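Long-range contacts in phosphopantothenoylcysteine decarboxylase (Cryptococcus neoformans, PDB 6EOA), which binds flavin mononucleotide and probably decarboxylates phosphopantothenoylcysteine in coenzyme A biosynthesis: residues V65-A69 and G102-T107; L133-C139 and T167-P173; V200-Q204 and P216-D221. One frame throughout, in Å; residues are numbered along the deposited sequence.

Contact 1: residues V65-A69 and G102-T107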
# COMPACT_ATOMS: atom_id res chain seq x y z
N VAL A 65 25.24 14.05 -4.83
CA VAL A 65 24.04 13.26 -5.02
C VAL A 65 23.88 12.20 -3.93
O VAL A 65 24.84 11.54 -3.52
CB VAL A 65 24.03 12.57 -6.41
CG1 VAL A 65 25.26 11.70 -6.60
CG2 VAL A 65 22.75 11.77 -6.60
N GLN A 66 22.65 12.08 -3.43
CA GLN A 66 22.28 10.96 -2.57
C GLN A 66 21.15 10.21 -3.25
O GLN A 66 20.34 10.79 -3.97
CB GLN A 66 21.88 11.45 -1.18
CG GLN A 66 23.07 11.90 -0.33
CD GLN A 66 24.14 10.83 -0.22
OE1 GLN A 66 23.87 9.69 0.16
NE2 GLN A 66 25.37 11.19 -0.57
N VAL A 67 21.09 8.90 -3.03
CA VAL A 67 20.15 8.05 -3.74
C VAL A 67 19.16 7.37 -2.80
O VAL A 67 19.56 6.78 -1.79
CB VAL A 67 20.88 6.98 -4.56
CG1 VAL A 67 19.89 6.07 -5.27
CG2 VAL A 67 21.83 7.63 -5.55
N VAL A 68 17.88 7.45 -3.13
CA VAL A 68 16.85 6.70 -2.42
C VAL A 68 16.22 5.68 -3.35
O VAL A 68 15.68 6.03 -4.40
CB VAL A 68 15.75 7.63 -1.87
CG1 VAL A 68 14.60 6.80 -1.28
CG2 VAL A 68 16.33 8.58 -0.84
N ALA A 69 16.30 4.41 -2.97
CA ALA A 69 15.78 3.34 -3.81
C ALA A 69 14.58 2.67 -3.16
O ALA A 69 14.64 2.25 -2.01
CB ALA A 69 16.87 2.31 -4.09
N GLY A 102 31.34 9.47 -1.70
CA GLY A 102 30.62 8.52 -0.90
C GLY A 102 29.19 8.77 -1.31
O GLY A 102 28.60 9.79 -0.97
N VAL A 103 28.63 7.84 -2.08
CA VAL A 103 27.25 7.93 -2.54
C VAL A 103 26.56 6.63 -2.13
O VAL A 103 26.61 5.63 -2.84
CB VAL A 103 27.08 8.13 -4.06
CG1 VAL A 103 25.61 8.25 -4.41
CG2 VAL A 103 27.85 9.36 -4.52
N ARG A 104 25.92 6.65 -0.97
CA ARG A 104 25.21 5.47 -0.50
C ARG A 104 23.81 5.41 -1.09
O ARG A 104 23.11 6.42 -1.18
CB ARG A 104 25.16 5.43 1.03
CG ARG A 104 23.81 5.02 1.59
CD ARG A 104 23.92 4.53 3.03
NE ARG A 104 24.45 3.17 3.10
CZ ARG A 104 24.28 2.36 4.14
NH1 ARG A 104 23.60 2.76 5.21
NH2 ARG A 104 24.80 1.13 4.12
N VAL A 105 23.42 4.22 -1.52
CA VAL A 105 22.06 3.97 -1.95
C VAL A 105 21.21 3.63 -0.73
O VAL A 105 21.32 2.54 -0.18
CB VAL A 105 21.99 2.81 -2.97
CG1 VAL A 105 20.55 2.45 -3.28
CG2 VAL A 105 22.75 3.18 -4.25
N TRP A 106 20.39 4.59 -0.29
CA TRP A 106 19.54 4.39 0.88
C TRP A 106 18.31 3.56 0.55
O TRP A 106 17.68 3.76 -0.49
CB TRP A 106 19.10 5.74 1.47
CG TRP A 106 20.22 6.65 1.90
CD1 TRP A 106 20.74 7.70 1.19
CD2 TRP A 106 20.95 6.61 3.14
NE1 TRP A 106 21.74 8.31 1.91
CE2 TRP A 106 21.89 7.66 3.10
CE3 TRP A 106 20.89 5.78 4.26
CZ2 TRP A 106 22.77 7.90 4.16
CZ3 TRP A 106 21.77 6.03 5.31
CH2 TRP A 106 22.70 7.08 5.25
N THR A 107 17.96 2.64 1.45
CA THR A 107 16.75 1.83 1.31
C THR A 107 15.85 1.97 2.55
O THR A 107 16.25 2.60 3.53
CB THR A 107 17.09 0.34 1.10
OG1 THR A 107 17.77 -0.16 2.26
CG2 THR A 107 17.99 0.16 -0.12

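Contact 2: residues L133-C139 and T167-P173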
# COMPACT_ATOMS: atom_id res chain seq x y z
N LEU A 133 17.24 19.66 -4.34
CA LEU A 133 16.39 19.20 -5.43
C LEU A 133 16.09 17.72 -5.25
O LEU A 133 16.97 16.95 -4.83
CB LEU A 133 17.05 19.46 -6.78
CG LEU A 133 16.36 18.90 -8.04
CD1 LEU A 133 15.00 19.54 -8.26
CD2 LEU A 133 17.25 19.08 -9.27
N VAL A 134 14.86 17.32 -5.54
CA VAL A 134 14.50 15.90 -5.53
C VAL A 134 14.10 15.47 -6.93
O VAL A 134 13.21 16.06 -7.53
CB VAL A 134 13.36 15.61 -4.54
CG1 VAL A 134 12.95 14.14 -4.63
CG2 VAL A 134 13.78 15.95 -3.12
N VAL A 135 14.78 14.45 -7.45
CA VAL A 135 14.48 13.94 -8.78
C VAL A 135 14.02 12.48 -8.71
O VAL A 135 14.74 11.61 -8.24
CB VAL A 135 15.71 14.05 -9.71
CG1 VAL A 135 15.33 13.66 -11.13
CG2 VAL A 135 16.28 15.46 -9.68
N ILE A 136 12.81 12.23 -9.19
CA ILE A 136 12.28 10.88 -9.23
C ILE A 136 12.47 10.30 -10.62
O ILE A 136 11.69 10.56 -11.54
CB ILE A 136 10.79 10.84 -8.86
CG1 ILE A 136 10.54 11.69 -7.61
CG2 ILE A 136 10.35 9.41 -8.64
CD1 ILE A 136 9.08 11.79 -7.24
N ALA A 137 13.52 9.50 -10.78
CA ALA A 137 13.89 8.96 -12.09
C ALA A 137 14.48 7.56 -11.95
O ALA A 137 15.62 7.41 -11.49
CB ALA A 137 14.87 9.89 -12.79
N PRO A 138 13.72 6.54 -12.35
CA PRO A 138 12.39 6.66 -12.94
C PRO A 138 11.28 6.72 -11.90
O PRO A 138 11.48 6.30 -10.76
CB PRO A 138 12.28 5.38 -13.77
CG PRO A 138 13.05 4.38 -12.97
CD PRO A 138 14.18 5.14 -12.32
N CYS A 139 10.12 7.23 -12.29
CA CYS A 139 8.93 7.14 -11.45
C CYS A 139 7.96 6.13 -12.04
O CYS A 139 7.41 6.34 -13.12
CB CYS A 139 8.24 8.50 -11.33
SG CYS A 139 6.79 8.49 -10.24
N THR A 167 11.95 23.04 -1.56
CA THR A 167 12.58 22.06 -2.43
C THR A 167 11.73 21.68 -3.64
O THR A 167 10.62 21.16 -3.49
CB THR A 167 12.94 20.78 -1.65
OG1 THR A 167 13.78 21.11 -0.54
CG2 THR A 167 13.67 19.80 -2.55
N PRO A 168 12.24 21.94 -4.85
CA PRO A 168 11.58 21.52 -6.09
C PRO A 168 11.66 20.01 -6.33
O PRO A 168 12.58 19.34 -5.83
CB PRO A 168 12.36 22.28 -7.18
CG PRO A 168 13.69 22.55 -6.57
CD PRO A 168 13.44 22.76 -5.11
N VAL A 169 10.70 19.47 -7.07
CA VAL A 169 10.66 18.05 -7.37
C VAL A 169 10.48 17.81 -8.86
O VAL A 169 9.58 18.38 -9.48
CB VAL A 169 9.51 17.34 -6.61
CG1 VAL A 169 9.42 15.88 -7.04
CG2 VAL A 169 9.72 17.45 -5.11
N ILE A 170 11.33 16.97 -9.43
CA ILE A 170 11.20 16.57 -10.82
C ILE A 170 10.80 15.11 -10.92
O ILE A 170 11.52 14.23 -10.45
CB ILE A 170 12.49 16.80 -11.61
CG1 ILE A 170 12.90 18.27 -11.56
CG2 ILE A 170 12.32 16.34 -13.04
CD1 ILE A 170 14.24 18.56 -12.19
N VAL A 171 9.66 14.85 -11.54
CA VAL A 171 9.16 13.49 -11.71
C VAL A 171 9.31 13.03 -13.16
O VAL A 171 8.84 13.69 -14.08
CB VAL A 171 7.69 13.39 -11.29
CG1 VAL A 171 7.26 11.93 -11.27
CG2 VAL A 171 7.50 14.01 -9.92
N CYS A 172 9.96 11.89 -13.35
CA CYS A 172 10.16 11.34 -14.68
C CYS A 172 9.45 10.00 -14.81
O CYS A 172 10.03 8.96 -14.54
CB CYS A 172 11.65 11.17 -14.98
SG CYS A 172 12.65 12.62 -14.56
N PRO A 173 8.17 10.04 -15.22
CA PRO A 173 7.39 8.81 -15.38
C PRO A 173 8.06 7.86 -16.37
O PRO A 173 8.62 8.31 -17.37
CB PRO A 173 6.04 9.31 -15.91
CG PRO A 173 5.97 10.75 -15.49
CD PRO A 173 7.39 11.24 -15.57

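Contact 3: residues V200-Q204 and P216-D221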
# COMPACT_ATOMS: atom_id res chain seq x y z
N VAL A 200 7.03 17.74 -14.11
CA VAL A 200 7.00 16.46 -14.79
C VAL A 200 7.81 16.49 -16.07
O VAL A 200 7.42 17.12 -17.06
CB VAL A 200 5.56 16.02 -15.14
CG1 VAL A 200 5.56 14.65 -15.82
CG2 VAL A 200 4.70 16.00 -13.89
N SER A 201 8.96 15.82 -16.06
CA SER A 201 9.67 15.53 -17.30
C SER A 201 8.98 14.34 -17.94
O SER A 201 9.46 13.21 -17.84
CB SER A 201 11.15 15.25 -17.04
OG SER A 201 11.83 15.02 -18.26
N GLY A 202 7.83 14.61 -18.56
CA GLY A 202 6.97 13.58 -19.11
C GLY A 202 7.74 12.63 -20.00
O GLY A 202 8.77 13.00 -20.56
N PRO A 203 7.24 11.39 -20.13
CA PRO A 203 7.97 10.35 -20.87
C PRO A 203 8.11 10.69 -22.35
O PRO A 203 7.40 11.57 -22.84
CB PRO A 203 7.09 9.11 -20.68
CG PRO A 203 5.72 9.66 -20.50
CD PRO A 203 5.90 10.94 -19.73
N GLN A 204 9.02 10.01 -23.03
CA GLN A 204 9.16 10.17 -24.47
C GLN A 204 7.88 9.70 -25.15
O GLN A 204 7.27 8.71 -24.73
CB GLN A 204 10.37 9.39 -24.99
CG GLN A 204 11.68 9.74 -24.30
CD GLN A 204 12.87 8.99 -24.89
OE1 GLN A 204 12.86 8.62 -26.06
NE2 GLN A 204 13.89 8.75 -24.07
N PRO A 216 4.15 5.90 -26.06
CA PRO A 216 4.59 6.83 -25.01
C PRO A 216 4.71 6.13 -23.66
O PRO A 216 3.81 5.38 -23.28
CB PRO A 216 3.48 7.88 -24.99
CG PRO A 216 2.27 7.16 -25.49
CD PRO A 216 2.79 6.20 -26.53
N GLY A 217 5.81 6.38 -22.95
CA GLY A 217 6.00 5.78 -21.64
C GLY A 217 7.46 5.64 -21.25
O GLY A 217 7.79 5.52 -20.07
N LYS A 218 8.35 5.64 -22.25
CA LYS A 218 9.78 5.53 -22.00
C LYS A 218 10.28 6.77 -21.27
O LYS A 218 9.90 7.89 -21.61
CB LYS A 218 10.54 5.33 -23.31
CG LYS A 218 12.05 5.25 -23.16
CD LYS A 218 12.70 4.59 -24.37
CE LYS A 218 13.95 3.82 -23.98
NZ LYS A 218 13.93 2.43 -24.52
N MET A 219 11.11 6.56 -20.26
CA MET A 219 11.64 7.66 -19.47
C MET A 219 12.42 8.65 -20.33
O MET A 219 13.02 8.27 -21.34
CB MET A 219 12.55 7.13 -18.36
CG MET A 219 12.94 8.18 -17.32
SD MET A 219 14.10 7.54 -16.10
CE MET A 219 15.49 7.11 -17.16
N THR A 220 12.38 9.91 -19.94
CA THR A 220 13.26 10.92 -20.51
C THR A 220 14.68 10.37 -20.45
O THR A 220 15.08 9.81 -19.43
CB THR A 220 13.18 12.24 -19.74
OG1 THR A 220 11.81 12.65 -19.63
CG2 THR A 220 13.99 13.32 -20.44
N ASP A 221 15.42 10.49 -21.55
CA ASP A 221 16.77 9.95 -21.61
C ASP A 221 17.61 10.46 -20.44
O ASP A 221 17.54 11.64 -20.09
CB ASP A 221 17.44 10.29 -22.94
CG ASP A 221 18.75 9.56 -23.13
OD1 ASP A 221 18.72 8.38 -23.54
OD2 ASP A 221 19.82 10.15 -22.86

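Contact 1: residues V65-A69 and G102-T107
Gln66 sets CG anti to its own carbonyl carbon (chi1 -74°), and a bend at chi2 brings the terminal amide across to Trp106 in segment 102-107. Trp106 places CG in the same way (chi1 -59°), and the rotation about its CB-CG bond presents NE1 to that amide. The result is a hydrogen bond from Trp106 NE1 to Gln66 OE1 of 3.1 Å. It is bent, the oxygen lying somewhat out of the ring plane, and the amide and indole planes stand 64° apart, so the two groups meet at the ring edge without stacking. Arg104 CD lies over one face of the same indole, 3.3 Å above the plane and offset toward the rim.

Alongside this side-chain bond are two backbone bonds, Trp106 N to Val67 O at 2.8 Å and Ala69 N to Trp106 O at 2.9 Å. Trp106 therefore straddles Val68 in the manner of a parallel pair, with Val67 beside Val105 and Val68 beside Trp106. On the face of Val67 and Val105 the side-chain packing is mainly aliphatic: Ala69 CB meets Val105 CG1 at 3.8 Å, and Val67 CG2 approaches Val103 CG1 at 4.0 Å.

The contact closes the beta-alpha-beta unit of strand 63-69, helix 79-89 and strand 105-106, the last being an edge strand of the sheet within this chain. Its outward backbone groups are met by Gln79, whose amide bonds both Val105 N and Val103 O. Helix 50-59 lies against Val65, Val67 and Val103; helix 123-130 receives Gln66, Val68 and Trp106; strand 35-41 continues the sheet beyond 65-69.

Contact 2: residues L133-C139 and T167-P173
Ile136 N donates to Ile170 O over 2.7 Å, the shortest hydrogen bond across this pair of strands, and Val135 CA brings a CA-H...O contact to the same oxygen at 3.4 Å. Val134 O is held likewise: Ile170 N bonds it at 2.8 Å, while Val169 CA approaches at 3.2 Å. Further bonds, Val134 N to Pro168 O and Cys172 N to Ile136 O, continue the parallel pairing, and the strand axes diverge by just 9°.

The regular register breaks after Ile136. A cis peptide precedes Pro138, and a beta bulge moves the pairing on by one residue, so that Cys139 rather than Pro138 faces Pro173. The bond from Cys139 N to Cys172 O remains short at 2.8 Å, yet its donor stands 44° out of the carbonyl plane, a mark of the distorted backbone.

Side chains fill both faces. Ile136, with CG1 anti to its carbonyl carbon (chi1 -46°), extends CD1 alongside Val171, reaching CG2 of that residue at 3.8 Å and coming near Val169 CG1 as well. Farther along this face Val171 CG1 touches both CB and SG of Cys139, and helix 141-149 packs over Ile136 and Cys139. On the other face the Leu133 side chain crosses that of Pro168 at about a right angle, CD1 3.7 Å from CG, while Cys172 SG lies 3.9 Å from Ala137 CB. Helix 222-237 closes that side.

Up to the bulge the backbone groups named here are thus paired within the sheet while aliphatic and sulfur groups pack on its two faces, as expected of adjacent buried strands in a Rossmann-like parallel sheet. At the bulge, Pro138 O accepts a hydrogen bond from Ser42 OG, which ties the irregular strand end to a residue of the flavin pocket.

Contact 3: residues V200-Q204 and P216-D221
The two ends of the loop between strand 199-200 and helix 222-237 meet here, Ser201 to Gln204 against Pro216 to Asp221; residues 206-214 between them are not modelled. In relatives the corresponding loop folds over bound substrate, and this one may do the same.

Gln204 supplies most of the polar contacts. Its backbone N donates to Lys218 O at 2.7 Å, and its own carbonyl O accepts a longer bond of 3.3 Å from Gly217 N. The side chain, extended beyond CG, runs along segment 216-221 until NE2 reaches Met219 O at 2.9 Å, in a bent bond (133° at the hydrogen) with the acceptor out of the amide plane. Pro203 CB presses on Lys218 O at 3.2 Å. At the Ser201 end OG of that residue, anti to its backbone N (chi1 -178°), meets Thr220 OG1 at 2.7 Å in a hydroxyl-hydroxyl hydrogen bond.

Met219 turns away from Pro203 to pack on Ala174 and Pro138, and Asp221 caps helix 222-237 and salt-bridges Arg223. Backbone carbonyls on both sides are thus engaged by specific donors, consistent with ordered ends flanking a mobile loop.

Contacts 1 and 2 belong to one parallel sheet, with strand 35-41 between them; their centres are 14 Å apart and their nearest atoms about 7 Å. Contact 3 begins at the end of the last strand and touches contact 2 directly: Pro138 CB packs on Met219 SD at 3.7 Å, and Pro173 CD lies equally close to Ser201 O. Contacts 1 and 3 do not meet, their centres being 23 Å apart on opposite sides of the chain's centre. All three nevertheless approach the bound flavin mononucleotide, with the side chains of Ala69, Pro138 and Met219 about 8, 7 and 8 Å from it. The flavin-binding residues Thr70 and Ala174 directly follow Ala69 and Pro173.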